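Local coordinates for flagellin (Burkholderia pseudomallei, PDB 4CFI), which probably polymerises, as flagellins do, into the filament of the bacterial flagellum, and carries immunoreactive epitopes, at residues A[14-19]-A[52-57]; A[113-118]-A[138-143]; A[133-138]-A[151-156]. All coordinates share one frame; numbering follows the deposited sequence.

From the N terminus, helix 2-31 runs out and helix 37-60 returns beside it; contact 1 (14-19 with 52-57) closes this helical hairpin across a span that is nearly all helix. The chain then passes into the D2 region, where strands 111-119, 135-142 and 148-152 form an antiparallel meander. Contact 2 (113-118 with 138-143) joins its first two strands, and contact 3 (133-138 with 151-156) closes the hairpin of the second and third strands, reaching the turn at Asp152 to Asn155. Contacts 2 and 3 cross along the chain, share Ile138 and touch, their centres about 9 Å apart. Contact 1 stands apart in series, its centre about 35 Å from that of contact 2.

Contact 1 of 3, residues A[14-19]-A[52-57]; sequences TSLTNS and SEVNRI
Ile57 and Leu16 lose more surface here than any other residues of 14-19 and 52-57, and each presses on the opposite helix with the last carbon of a branch. The Ile57 CD1 methyl lies 3.5 Å from Ser15 CB and also comes within 3.7 Å of the backbone N of Leu16, so it rests on the surface of the helix itself rather than on a long side chain. Its CG1 stands beside its own backbone N (chi1 -65°), and an extended chi2 carries CD1 on to the facing helix. Leu16 leaves its helix to the flank of the contact, but with CG anti to the backbone N (chi1 -179°) its CD1 swings in to meet Val54, 3.6 Å from CG2 and 3.8 Å from CG1; the two side chains cross obliquely. Leu16 was modelled in two conformers, and these distances hold for one of them. The segments run nearly antiparallel, at 170°, their axes 9.5 Å apart at closest approach: this is the packing of a helical hairpin, made by helices 2-31 and 37-60 in the N-terminal helical region of flagellin. Ser15 and Ser19 on 14-19 face Ile57 and Glu53 on 52-57. Ser19 CB also packs on Val54 CG2, while its OG lies 3.4 Å from Glu53 CG and has its polar partner in Gln50, one turn back along helix 37-60. The carboxylate of Glu53 turns instead to Arg56 on the same helix, which grips it side-on through NE and NH2, one nitrogen to each oxygen, both bonds in the guanidinium plane. Past this interface, Leu16 touches Val244 of helix 227-257 and Met96 of a loop, and Val54 touches Ala98.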
ATOM      1  N   THR A  14      12.808   6.217  14.109  1.00 10.32           N
ATOM      2  CA  THR A  14      11.792   6.081  15.160  1.00 10.43           C
ATOM      3  C   THR A  14      10.827   7.267  15.147  1.00 10.62           C
ATOM      4  O   THR A  14       9.613   7.091  15.311  1.00 11.48           O
ATOM      5  CB  THR A  14      12.445   5.886  16.528  1.00 12.51           C
ATOM      6  OG1 THR A  14      13.092   4.618  16.510  1.00 15.87           O
ATOM      7  CG2 THR A  14      11.405   5.917  17.662  1.00 13.71           C
ATOM      8  N   SER A  15      11.334   8.477  14.946  1.00  9.69           N
ATOM      9  CA  SER A  15      10.443   9.625  14.751  1.00 10.46           C
ATOM     10  C   SER A  15       9.503   9.419  13.574  1.00  9.61           C
ATOM     11  O   SER A  15       8.311   9.683  13.659  1.00 10.30           O
ATOM     12  CB  SER A  15      11.236  10.904  14.523  1.00 10.83           C
ATOM     13  OG  SER A  15      12.035  11.202  15.644  1.00 11.59           O
ATOM     14  N   LEU A  16      10.058   8.932  12.477  0.50  8.96           N
ATOM     15  CA  LEU A  16       9.282   8.663  11.289  0.50  9.19           C
ATOM     16  C   LEU A  16       8.188   7.613  11.572  0.50 10.08           C
ATOM     17  O   LEU A  16       7.043   7.796  11.169  0.50 10.48           O
ATOM     18  CB  LEU A  16      10.236   8.241  10.172  0.50  9.49           C
ATOM     19  CG  LEU A  16       9.583   7.940   8.833  0.50  9.70           C
ATOM     20  CD1 LEU A  16       8.628   9.048   8.420  0.50 10.41           C
ATOM     21  CD2 LEU A  16      10.657   7.699   7.783  0.50 10.28           C
ATOM     22  N   THR A  17       8.525   6.542  12.294  1.00 10.75           N
ATOM     23  CA  THR A  17       7.530   5.530  12.701  1.00 11.19           C
ATOM     24  C   THR A  17       6.372   6.178  13.473  1.00 10.45           C
ATOM     25  O   THR A  17       5.206   5.836  13.234  1.00 12.66           O
ATOM     26  CB  THR A  17       8.199   4.421  13.542  1.00 12.62           C
ATOM     27  OG1 THR A  17       9.098   3.695  12.702  1.00 16.65           O
ATOM     28  CG2 THR A  17       7.180   3.459  14.126  1.00 15.23           C
ATOM     29  N   ASN A  18       6.670   7.071  14.410  1.00 11.09           N
ATOM     30  CA  ASN A  18       5.611   7.748  15.163  1.00  9.95           C
ATOM     31  C   ASN A  18       4.629   8.468  14.213  1.00  9.16           C
ATOM     32  O   ASN A  18       3.408   8.360  14.370  1.00  9.96           O
ATOM     33  CB  ASN A  18       6.186   8.731  16.210  1.00  9.95           C
ATOM     34  CG  ASN A  18       6.570   8.069  17.552  1.00 11.94           C
ATOM     35  OD1 ASN A  18       5.745   7.981  18.450  1.00 14.65           O
ATOM     36  ND2 ASN A  18       7.830   7.699  17.713  1.00 13.17           N
ATOM     37  N   SER A  19       5.155   9.206  13.235  1.00  8.05           N
ATOM     38  CA  SER A  19       4.291   9.978  12.327  1.00  8.19           C
ATOM     39  C   SER A  19       3.521   9.080  11.363  1.00  8.77           C
ATOM     40  O   SER A  19       2.355   9.349  11.069  1.00  9.57           O
ATOM     41  CB  SER A  19       5.066  11.044  11.549  1.00  8.44           C
ATOM     42  OG  SER A  19       5.327  12.187  12.366  1.00  8.73           O
ATOM     43  N   SER A  52       4.135  16.965   7.106  0.75  8.35           N
ATOM     44  CA  SER A  52       5.129  18.011   7.358  0.75  8.57           C
ATOM     45  C   SER A  52       6.238  17.518   8.298  0.75  7.90           C
ATOM     46  O   SER A  52       7.423  17.804   8.082  0.75  7.65           O
ATOM     47  CB  SER A  52       4.466  19.278   7.932  0.75  9.29           C
ATOM     48  OG  SER A  52       3.581  19.881   7.000  0.75 12.36           O
ATOM     49  N   GLU A  53       5.867  16.762   9.324  1.00  7.81           N
ATOM     50  CA  GLU A  53       6.849  16.204  10.240  1.00  8.21           C
ATOM     51  C   GLU A  53       7.728  15.163   9.547  1.00  7.57           C
ATOM     52  O   GLU A  53       8.936  15.163   9.777  1.00  8.35           O
ATOM     53  CB  GLU A  53       6.156  15.674  11.507  1.00  8.55           C
ATOM     54  CG  GLU A  53       7.085  15.120  12.578  1.00  8.41           C
ATOM     55  CD  GLU A  53       8.005  16.122  13.247  1.00 10.57           C
ATOM     56  OE1 GLU A  53       7.998  17.333  12.969  1.00 11.93           O
ATOM     57  OE2 GLU A  53       8.760  15.654  14.105  1.00 14.21           O
ATOM     58  N   VAL A  54       7.154  14.315   8.688  1.00  7.88           N
ATOM     59  CA  VAL A  54       7.947  13.389   7.875  1.00  7.74           C
ATOM     60  C   VAL A  54       8.998  14.152   7.060  1.00  7.27           C
ATOM     61  O   VAL A  54      10.174  13.786   7.048  1.00  8.03           O
ATOM     62  CB  VAL A  54       7.037  12.548   6.947  1.00  8.38           C
ATOM     63  CG1 VAL A  54       7.842  11.783   5.914  1.00  9.01           C
ATOM     64  CG2 VAL A  54       6.179  11.588   7.758  1.00  9.79           C
ATOM     65  N   ASN A  55       8.573  15.218   6.379  1.00  7.73           N
ATOM     66  CA  ASN A  55       9.499  16.004   5.578  1.00  7.78           C
ATOM     67  C   ASN A  55      10.545  16.723   6.424  1.00  7.31           C
ATOM     68  O   ASN A  55      11.681  16.887   5.956  1.00  8.58           O
ATOM     69  CB  ASN A  55       8.766  16.999   4.659  1.00  9.13           C
ATOM     70  CG  ASN A  55       8.057  16.327   3.502  1.00  9.52           C
ATOM     71  OD1 ASN A  55       6.926  16.698   3.140  1.00 12.74           O
ATOM     72  ND2 ASN A  55       8.693  15.365   2.910  1.00  8.57           N
ATOM     73  N   ARG A  56      10.188  17.136   7.638  1.00  7.11           N
ATOM     74  CA  ARG A  56      11.174  17.725   8.542  1.00  7.34           C
ATOM     75  C   ARG A  56      12.227  16.700   8.955  1.00  7.24           C
ATOM     76  O   ARG A  56      13.429  16.981   8.961  1.00  8.06           O
ATOM     77  CB  ARG A  56      10.514  18.313   9.786  1.00  7.76           C
ATOM     78  CG  ARG A  56      11.435  19.213  10.605  1.00  8.35           C
ATOM     79  CD  ARG A  56      10.924  19.478  12.024  1.00  9.54           C
ATOM     80  NE  ARG A  56      10.767  18.241  12.773  1.00  9.84           N
ATOM     81  CZ  ARG A  56      11.772  17.510  13.235  1.00 10.97           C
ATOM     82  NH1 ARG A  56      13.040  17.910  13.120  1.00 10.56           N
ATOM     83  NH2 ARG A  56      11.516  16.359  13.833  1.00 11.73           N
ATOM     84  N   ILE A  57      11.777  15.512   9.328  1.00  7.55           N
ATOM     85  CA  ILE A  57      12.714  14.470   9.735  1.00  8.22           C
ATOM     86  C   ILE A  57      13.680  14.162   8.575  1.00  7.89           C
ATOM     87  O   ILE A  57      14.901  14.028   8.768  1.00  8.20           O
ATOM     88  CB  ILE A  57      11.952  13.208  10.208  1.00  8.81           C
ATOM     89  CG1 ILE A  57      11.141  13.503  11.485  1.00  9.41           C
ATOM     90  CG2 ILE A  57      12.909  12.043  10.385  1.00  9.37           C
ATOM     91  CD1 ILE A  57       9.962  12.561  11.682  1.00 10.11           C
TER

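Contact 2 of 3, residues A[113-118]-A[138-143]; sequences GTIKVA and INVVSD
Thr114 and Asn139 stand side by side on one face of the sheet, and the Thr114 hydroxyl OG1 donates to Asn139 OD1 at 2.7 Å, in the carbonyl plane and on a lone pair. The two residues form a non-hydrogen-bonded pair between antiparallel strands, the first two of the three-stranded meander in the D2 region. Asn139 is held at its other end too, since its ND2 bonds to Thr151 OG1 on the third strand, 148-152. Ile115 and Ile138 form the next pair, a hydrogen-bonded one: Ile138 N gives to Ile115 O at 2.8 Å, and Ile115 N to Ile138 O at 2.9 Å. On the other side of the Thr114-Asn139 pair, Val140 N meets Gly113 O at 3.0 Å in a nearly straight bond. The reverse face is apolar. There Ile115 CD1 leans on Val140 CG2 at 4.0 Å, and helix 197-213 covers both, with Met206 and Val207 on Ile115 and Ile210 on Val140. Val117 crosses Ile138 at about a right angle: with CG1 at chi1 -60°, CG2 falls between the backbone N and the carbonyl carbon and lies 3.9 Å from Ile138 CG1.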
ATOM      1  N   GLY A 113     -11.742  -4.897  -2.124  1.00  7.81           N
ATOM      2  CA  GLY A 113     -13.161  -4.560  -2.209  1.00  7.68           C
ATOM      3  C   GLY A 113     -13.968  -5.786  -2.566  1.00  7.01           C
ATOM      4  O   GLY A 113     -13.402  -6.800  -2.969  1.00  7.49           O
ATOM      5  N   THR A 114     -15.284  -5.666  -2.415  1.00  7.05           N
ATOM      6  CA  THR A 114     -16.226  -6.714  -2.721  1.00  7.45           C
ATOM      7  C   THR A 114     -17.283  -6.148  -3.671  1.00  6.90           C
ATOM      8  O   THR A 114     -17.860  -5.085  -3.421  1.00  8.42           O
ATOM      9  CB  THR A 114     -16.882  -7.211  -1.425  1.00  8.16           C
ATOM     10  OG1 THR A 114     -15.863  -7.741  -0.579  1.00  9.14           O
ATOM     11  CG2 THR A 114     -17.944  -8.271  -1.695  1.00  9.44           C
ATOM     12  N   ILE A 115     -17.520  -6.878  -4.754  1.00  6.88           N
ATOM     13  CA  ILE A 115     -18.422  -6.460  -5.837  1.00  7.21           C
ATOM     14  C   ILE A 115     -19.653  -7.360  -5.821  1.00  6.87           C
ATOM     15  O   ILE A 115     -19.524  -8.593  -5.827  1.00  7.12           O
ATOM     16  CB  ILE A 115     -17.753  -6.579  -7.236  1.00  7.28           C
ATOM     17  CG1 ILE A 115     -16.372  -5.899  -7.244  1.00  8.75           C
ATOM     18  CG2 ILE A 115     -18.676  -6.067  -8.328  1.00  7.84           C
ATOM     19  CD1 ILE A 115     -15.520  -6.284  -8.434  1.00  9.29           C
ATOM     20  N   LYS A 116     -20.850  -6.763  -5.798  1.00  6.87           N
ATOM     21  CA  LYS A 116     -22.087  -7.543  -5.930  1.00  7.57           C
ATOM     22  C   LYS A 116     -22.317  -7.880  -7.400  1.00  7.07           C
ATOM     23  O   LYS A 116     -22.304  -6.998  -8.245  1.00  9.22           O
ATOM     24  CB  LYS A 116     -23.295  -6.780  -5.347  1.00  9.90           C
ATOM     25  CG  LYS A 116     -24.618  -7.521  -5.509  1.00 11.12           C
ATOM     26  CD  LYS A 116     -25.819  -6.704  -5.069  1.00 14.53           C
ATOM     27  CE  LYS A 116     -27.100  -7.510  -5.179  1.00 16.56           C
ATOM     28  NZ  LYS A 116     -28.289  -6.739  -4.727  0.50 16.82           N
ATOM     29  N   VAL A 117     -22.539  -9.158  -7.682  1.00  6.47           N
ATOM     30  CA  VAL A 117     -22.654  -9.699  -9.035  1.00  6.28           C
ATOM     31  C   VAL A 117     -23.797 -10.717  -9.085  1.00  6.49           C
ATOM     32  O   VAL A 117     -24.426 -11.009  -8.073  1.00  7.54           O
ATOM     33  CB  VAL A 117     -21.340 -10.382  -9.502  1.00  6.60           C
ATOM     34  CG1 VAL A 117     -20.202  -9.377  -9.497  1.00  7.16           C
ATOM     35  CG2 VAL A 117     -21.008 -11.617  -8.671  1.00  6.67           C
ATOM     36  N   ALA A 118     -24.062 -11.243 -10.277  1.00  6.34           N
ATOM     37  CA  ALA A 118     -25.091 -12.268 -10.479  1.00  6.46           C
ATOM     38  C   ALA A 118     -24.663 -13.162 -11.632  1.00  6.44           C
ATOM     39  O   ALA A 118     -24.991 -12.892 -12.792  1.00  6.82           O
ATOM     40  CB  ALA A 118     -26.461 -11.643 -10.751  1.00  7.29           C
ATOM     41  N   ILE A 138     -18.112 -11.018  -5.375  1.00  5.66           N
ATOM     42  CA  ILE A 138     -16.722 -11.370  -5.625  1.00  5.77           C
ATOM     43  C   ILE A 138     -15.841 -10.472  -4.773  1.00  5.77           C
ATOM     44  O   ILE A 138     -15.903  -9.246  -4.868  1.00  6.47           O
ATOM     45  CB  ILE A 138     -16.334 -11.234  -7.112  1.00  5.91           C
ATOM     46  CG1 ILE A 138     -17.222 -12.148  -7.965  1.00  6.63           C
ATOM     47  CG2 ILE A 138     -14.844 -11.534  -7.301  1.00  6.57           C
ATOM     48  CD1 ILE A 138     -17.075 -11.881  -9.463  1.00  6.91           C
ATOM     49  N   ASN A 139     -15.004 -11.090  -3.950  1.00  5.73           N
ATOM     50  CA  ASN A 139     -13.977 -10.401  -3.184  1.00  5.99           C
ATOM     51  C   ASN A 139     -12.705 -10.376  -3.999  1.00  5.87           C
ATOM     52  O   ASN A 139     -12.263 -11.412  -4.480  1.00  6.80           O
ATOM     53  CB  ASN A 139     -13.727 -11.130  -1.880  1.00  7.00           C
ATOM     54  CG  ASN A 139     -15.015 -11.350  -1.108  1.00  7.51           C
ATOM     55  OD1 ASN A 139     -15.686 -10.397  -0.689  1.00 10.07           O
ATOM     56  ND2 ASN A 139     -15.374 -12.605  -0.923  1.00  6.79           N
ATOM     57  N   VAL A 140     -12.130  -9.186  -4.161  1.00  5.91           N
ATOM     58  CA  VAL A 140     -10.907  -8.986  -4.937  1.00  5.90           C
ATOM     59  C   VAL A 140      -9.747  -8.792  -3.958  1.00  6.19           C
ATOM     60  O   VAL A 140      -9.760  -7.868  -3.141  1.00  7.23           O
ATOM     61  CB  VAL A 140     -11.050  -7.769  -5.865  1.00  6.36           C
ATOM     62  CG1 VAL A 140      -9.789  -7.575  -6.716  1.00  7.09           C
ATOM     63  CG2 VAL A 140     -12.275  -7.918  -6.755  1.00  7.21           C
ATOM     64  N   VAL A 141      -8.770  -9.686  -4.055  1.00  6.26           N
ATOM     65  CA  VAL A 141      -7.696  -9.795  -3.079  1.00  6.18           C
ATOM     66  C   VAL A 141      -6.347  -9.534  -3.776  1.00  6.17           C
ATOM     67  O   VAL A 141      -6.083 -10.055  -4.854  1.00  6.78           O
ATOM     68  CB  VAL A 141      -7.720 -11.208  -2.429  1.00  6.86           C
ATOM     69  CG1 VAL A 141      -6.631 -11.343  -1.389  1.00  7.53           C
ATOM     70  CG2 VAL A 141      -9.081 -11.497  -1.793  1.00  7.63           C
ATOM     71  N   SER A 142      -5.501  -8.715  -3.169  1.00  5.75           N
ATOM     72  CA  SER A 142      -4.196  -8.412  -3.755  1.00  5.90           C
ATOM     73  C   SER A 142      -3.288  -9.637  -3.773  1.00  5.90           C
ATOM     74  O   SER A 142      -3.394 -10.513  -2.904  1.00  6.14           O
ATOM     75  CB  SER A 142      -3.514  -7.311  -2.940  1.00  5.66           C
ATOM     76  OG  SER A 142      -3.357  -7.756  -1.603  1.00  7.08           O
ATOM     77  N   ASP A 143      -2.379  -9.674  -4.751  1.00  5.49           N
ATOM     78  CA  ASP A 143      -1.382 -10.739  -4.852  1.00  5.81           C
ATOM     79  C   ASP A 143       0.053 -10.301  -4.534  1.00  5.85           C
ATOM     80  O   ASP A 143       0.959 -11.119  -4.595  1.00  6.74           O
ATOM     81  CB  ASP A 143      -1.466 -11.478  -6.204  1.00  6.16           C
ATOM     82  CG  ASP A 143      -1.034 -10.635  -7.401  1.00  6.49           C
ATOM     83  OD1 ASP A 143      -0.517  -9.510  -7.235  1.00  6.08           O
ATOM     84  OD2 ASP A 143      -1.213 -11.130  -8.543  1.00  7.31           O
TER

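Contact 3 of 3, residues A[133-138]-A[151-156]; sequences QETTQI and TDQNNQ
Gln153 lays its bent side chain across Thr136, its CG 3.5 Å from Thr136 OG1, while its CB packs on CB and CG of Gln137. CG sits between the backbone N and carbonyl carbon (chi1 67°), and the bend at chi2 (-77°) brings the amide back against the strand edge. There OE1 accepts from Thr136 N at 2.9 Å, the donor standing well above the amide plane; Gln137 N adds a weak bond to the same oxygen, and NE2 gives a weak one to Glu134 O. One glutamine amide thus serves the backbone N-H groups at the start of strand 135-142, beside a type I turn from Asp152 to Asn155. Asp152 OD1 accepts from Asn154 N at 2.8 Å, which makes an Asx turn within it, and also from Gln156 N at 2.9 Å, the two donors reaching it from opposite faces of the carboxylate. The other oxygen, OD2, takes a bond from a water at 2.7 Å, and this water also bonds to Thr135 OG1, bridging the segments. At the strand end of the contact, Ile138 CA approaches Thr151 O at 3.2 Å in a CH...O contact. Strand 135-142 lies in the middle of the sheet: on one side Thr135 touches Ile119 of strand 111-119, while Ile138 and Asp152 both rest on Leu158, in the loop ahead of helix 160-167.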
ATOM      1  N   GLN A 133     -25.109 -23.341  -8.463  1.00 12.32           N
ATOM      2  CA  GLN A 133     -25.091 -22.270  -7.482  1.00 12.57           C
ATOM      3  C   GLN A 133     -24.828 -20.933  -8.168  1.00 10.03           C
ATOM      4  O   GLN A 133     -24.015 -20.848  -9.091  1.00 10.24           O
ATOM      5  CB  GLN A 133     -23.985 -22.527  -6.440  1.00 14.77           C
ATOM      6  CG  GLN A 133     -23.772 -21.427  -5.407  0.75 16.33           C
ATOM      7  CD  GLN A 133     -22.717 -21.797  -4.382  1.00 23.42           C
ATOM      8  OE1 GLN A 133     -23.042 -22.250  -3.284  1.00 34.05           O
ATOM      9  NE2 GLN A 133     -21.447 -21.627  -4.738  1.00 26.57           N
ATOM     10  N   GLU A 134     -25.485 -19.882  -7.682  1.00  9.45           N
ATOM     11  CA  GLU A 134     -25.238 -18.502  -8.136  1.00  9.01           C
ATOM     12  C   GLU A 134     -24.128 -17.868  -7.287  1.00  7.29           C
ATOM     13  O   GLU A 134     -24.128 -17.971  -6.049  1.00  9.64           O
ATOM     14  CB  GLU A 134     -26.506 -17.651  -8.039  1.00  8.61           C
ATOM     15  CG  GLU A 134     -26.379 -16.256  -8.639  1.00  8.94           C
ATOM     16  CD  GLU A 134     -27.628 -15.391  -8.518  1.00 10.18           C
ATOM     17  OE1 GLU A 134     -28.618 -15.876  -7.935  1.00 14.33           O
ATOM     18  OE2 GLU A 134     -27.615 -14.228  -9.024  1.00 11.88           O
ATOM     19  N   THR A 135     -23.176 -17.238  -7.966  1.00  7.28           N
ATOM     20  CA  THR A 135     -22.224 -16.361  -7.312  1.00  7.31           C
ATOM     21  C   THR A 135     -22.826 -14.968  -7.235  1.00  6.51           C
ATOM     22  O   THR A 135     -23.212 -14.405  -8.262  1.00  7.34           O
ATOM     23  CB  THR A 135     -20.891 -16.329  -8.076  1.00  7.65           C
ATOM     24  OG1 THR A 135     -20.321 -17.650  -8.079  1.00  7.98           O
ATOM     25  CG2 THR A 135     -19.910 -15.349  -7.473  1.00  7.64           C
ATOM     26  N   THR A 136     -22.892 -14.424  -6.029  1.00  7.00           N
ATOM     27  CA  THR A 136     -23.568 -13.164  -5.743  1.00  7.19           C
ATOM     28  C   THR A 136     -22.621 -12.050  -5.267  1.00  6.44           C
ATOM     29  O   THR A 136     -23.011 -10.874  -5.256  1.00  6.91           O
ATOM     30  CB  THR A 136     -24.688 -13.338  -4.713  1.00  8.98           C
ATOM     31  OG1 THR A 136     -24.112 -13.875  -3.518  1.00  9.85           O
ATOM     32  CG2 THR A 136     -25.781 -14.299  -5.251  1.00 10.77           C
ATOM     33  N   GLN A 137     -21.389 -12.391  -4.877  1.00  6.49           N
ATOM     34  CA  GLN A 137     -20.355 -11.395  -4.562  1.00  6.42           C
ATOM     35  C   GLN A 137     -19.021 -11.931  -5.017  1.00  5.94           C
ATOM     36  O   GLN A 137     -18.809 -13.144  -5.006  1.00  6.52           O
ATOM     37  CB  GLN A 137     -20.261 -11.102  -3.045  1.00  8.53           C
ATOM     38  CG  GLN A 137     -21.584 -10.733  -2.400  1.00  9.48           C
ATOM     39  CD  GLN A 137     -21.503 -10.480  -0.921  1.00 13.62           C
ATOM     40  OE1 GLN A 137     -20.461 -10.610  -0.312  0.50 14.86           O
ATOM     41  NE2 GLN A 137     -22.637 -10.138  -0.332  0.50 12.71           N
ATOM     42  N   ILE A 138     -18.112 -11.018  -5.375  1.00  5.66           N
ATOM     43  CA  ILE A 138     -16.722 -11.370  -5.625  1.00  5.77           C
ATOM     44  C   ILE A 138     -15.841 -10.472  -4.773  1.00  5.77           C
ATOM     45  O   ILE A 138     -15.903  -9.246  -4.868  1.00  6.47           O
ATOM     46  CB  ILE A 138     -16.334 -11.234  -7.112  1.00  5.91           C
ATOM     47  CG1 ILE A 138     -17.222 -12.148  -7.965  1.00  6.63           C
ATOM     48  CG2 ILE A 138     -14.844 -11.534  -7.301  1.00  6.57           C
ATOM     49  CD1 ILE A 138     -17.075 -11.881  -9.463  1.00  6.91           C
ATOM     50  N   THR A 151     -12.392 -14.487  -4.643  1.00  5.86           N
ATOM     51  CA  THR A 151     -13.249 -15.440  -3.953  1.00  6.10           C
ATOM     52  C   THR A 151     -14.713 -14.988  -4.086  1.00  6.03           C
ATOM     53  O   THR A 151     -15.007 -13.833  -4.379  1.00  6.53           O
ATOM     54  CB  THR A 151     -12.880 -15.630  -2.469  1.00  6.80           C
ATOM     55  OG1 THR A 151     -13.152 -14.413  -1.782  1.00  7.38           O
ATOM     56  CG2 THR A 151     -11.421 -16.071  -2.304  1.00  7.17           C
ATOM     57  N   ASP A 152     -15.618 -15.937  -3.836  1.00  6.33           N
ATOM     58  CA  ASP A 152     -17.053 -15.687  -3.895  1.00  6.52           C
ATOM     59  C   ASP A 152     -17.607 -15.279  -2.515  1.00  6.26           C
ATOM     60  O   ASP A 152     -16.857 -15.047  -1.546  1.00  6.39           O
ATOM     61  CB  ASP A 152     -17.800 -16.905  -4.485  1.00  6.75           C
ATOM     62  CG  ASP A 152     -17.780 -18.142  -3.606  1.00  6.88           C
ATOM     63  OD1 ASP A 152     -17.507 -18.071  -2.385  1.00  7.00           O
ATOM     64  OD2 ASP A 152     -18.058 -19.228  -4.187  1.00  8.25           O
ATOM     65  N   GLN A 153     -18.933 -15.162  -2.443  1.00  6.85           N
ATOM     66  CA  GLN A 153     -19.603 -14.682  -1.244  1.00  6.68           C
ATOM     67  C   GLN A 153     -19.371 -15.591  -0.053  1.00  6.70           C
ATOM     68  O   GLN A 153     -19.579 -15.156   1.088  1.00  7.81           O
ATOM     69  CB  GLN A 153     -21.118 -14.519  -1.484  1.00  7.55           C
ATOM     70  CG  GLN A 153     -21.882 -15.799  -1.719  1.00  8.43           C
ATOM     71  CD  GLN A 153     -21.736 -16.389  -3.101  1.00  9.51           C
ATOM     72  OE1 GLN A 153     -21.244 -15.755  -4.033  1.00  7.91           O
ATOM     73  NE2 GLN A 153     -22.245 -17.579  -3.273  1.00 15.22           N
ATOM     74  N   ASN A 154     -19.006 -16.849  -0.308  1.00  6.70           N
ATOM     75  CA  ASN A 154     -18.695 -17.790   0.760  1.00  7.11           C
ATOM     76  C   ASN A 154     -17.196 -18.012   0.938  1.00  6.93           C
ATOM     77  O   ASN A 154     -16.779 -18.983   1.568  1.00  7.63           O
ATOM     78  CB  ASN A 154     -19.423 -19.117   0.535  1.00  8.44           C
ATOM     79  CG  ASN A 154     -20.926 -18.943   0.545  1.00 10.12           C
ATOM     80  OD1 ASN A 154     -21.467 -18.147   1.324  1.00 11.88           O
ATOM     81  ND2 ASN A 154     -21.595 -19.612  -0.373  1.00 14.82           N
ATOM     82  N   ASN A 155     -16.400 -17.092   0.408  1.00  6.58           N
ATOM     83  CA  ASN A 155     -14.946 -17.124   0.554  1.00  6.61           C
ATOM     84  C   ASN A 155     -14.282 -18.300  -0.159  1.00  6.15           C
ATOM     85  O   ASN A 155     -13.144 -18.639   0.162  1.00  7.35           O
ATOM     86  CB  ASN A 155     -14.526 -17.061   2.031  1.00  6.96           C
ATOM     87  CG  ASN A 155     -15.111 -15.865   2.728  1.00  7.63           C
ATOM     88  OD1 ASN A 155     -15.792 -15.960   3.791  1.00 10.03           O
ATOM     89  ND2 ASN A 155     -14.869 -14.720   2.155  1.00  5.97           N
ATOM     90  N   GLN A 156     -14.949 -18.877  -1.158  1.00  6.08           N
ATOM     91  CA  GLN A 156     -14.346 -19.940  -1.982  1.00  6.35           C
ATOM     92  C   GLN A 156     -13.760 -19.322  -3.241  1.00  6.63           C
ATOM     93  O   GLN A 156     -14.357 -18.444  -3.853  1.00  6.97           O
ATOM     94  CB  GLN A 156     -15.373 -21.002  -2.385  1.00  6.76           C
ATOM     95  CG  GLN A 156     -16.188 -21.543  -1.209  1.00  7.04           C
ATOM     96  CD  GLN A 156     -15.327 -21.973  -0.034  1.00  7.09           C
ATOM     97  OE1 GLN A 156     -15.439 -21.444   1.102  1.00  9.67           O
ATOM     98  NE2 GLN A 156     -14.483 -22.933  -0.280  1.00  6.97           N
TER
HETATM   99  O   HOH W   1     -20.342 -19.056  -5.707  1.00 13.02           O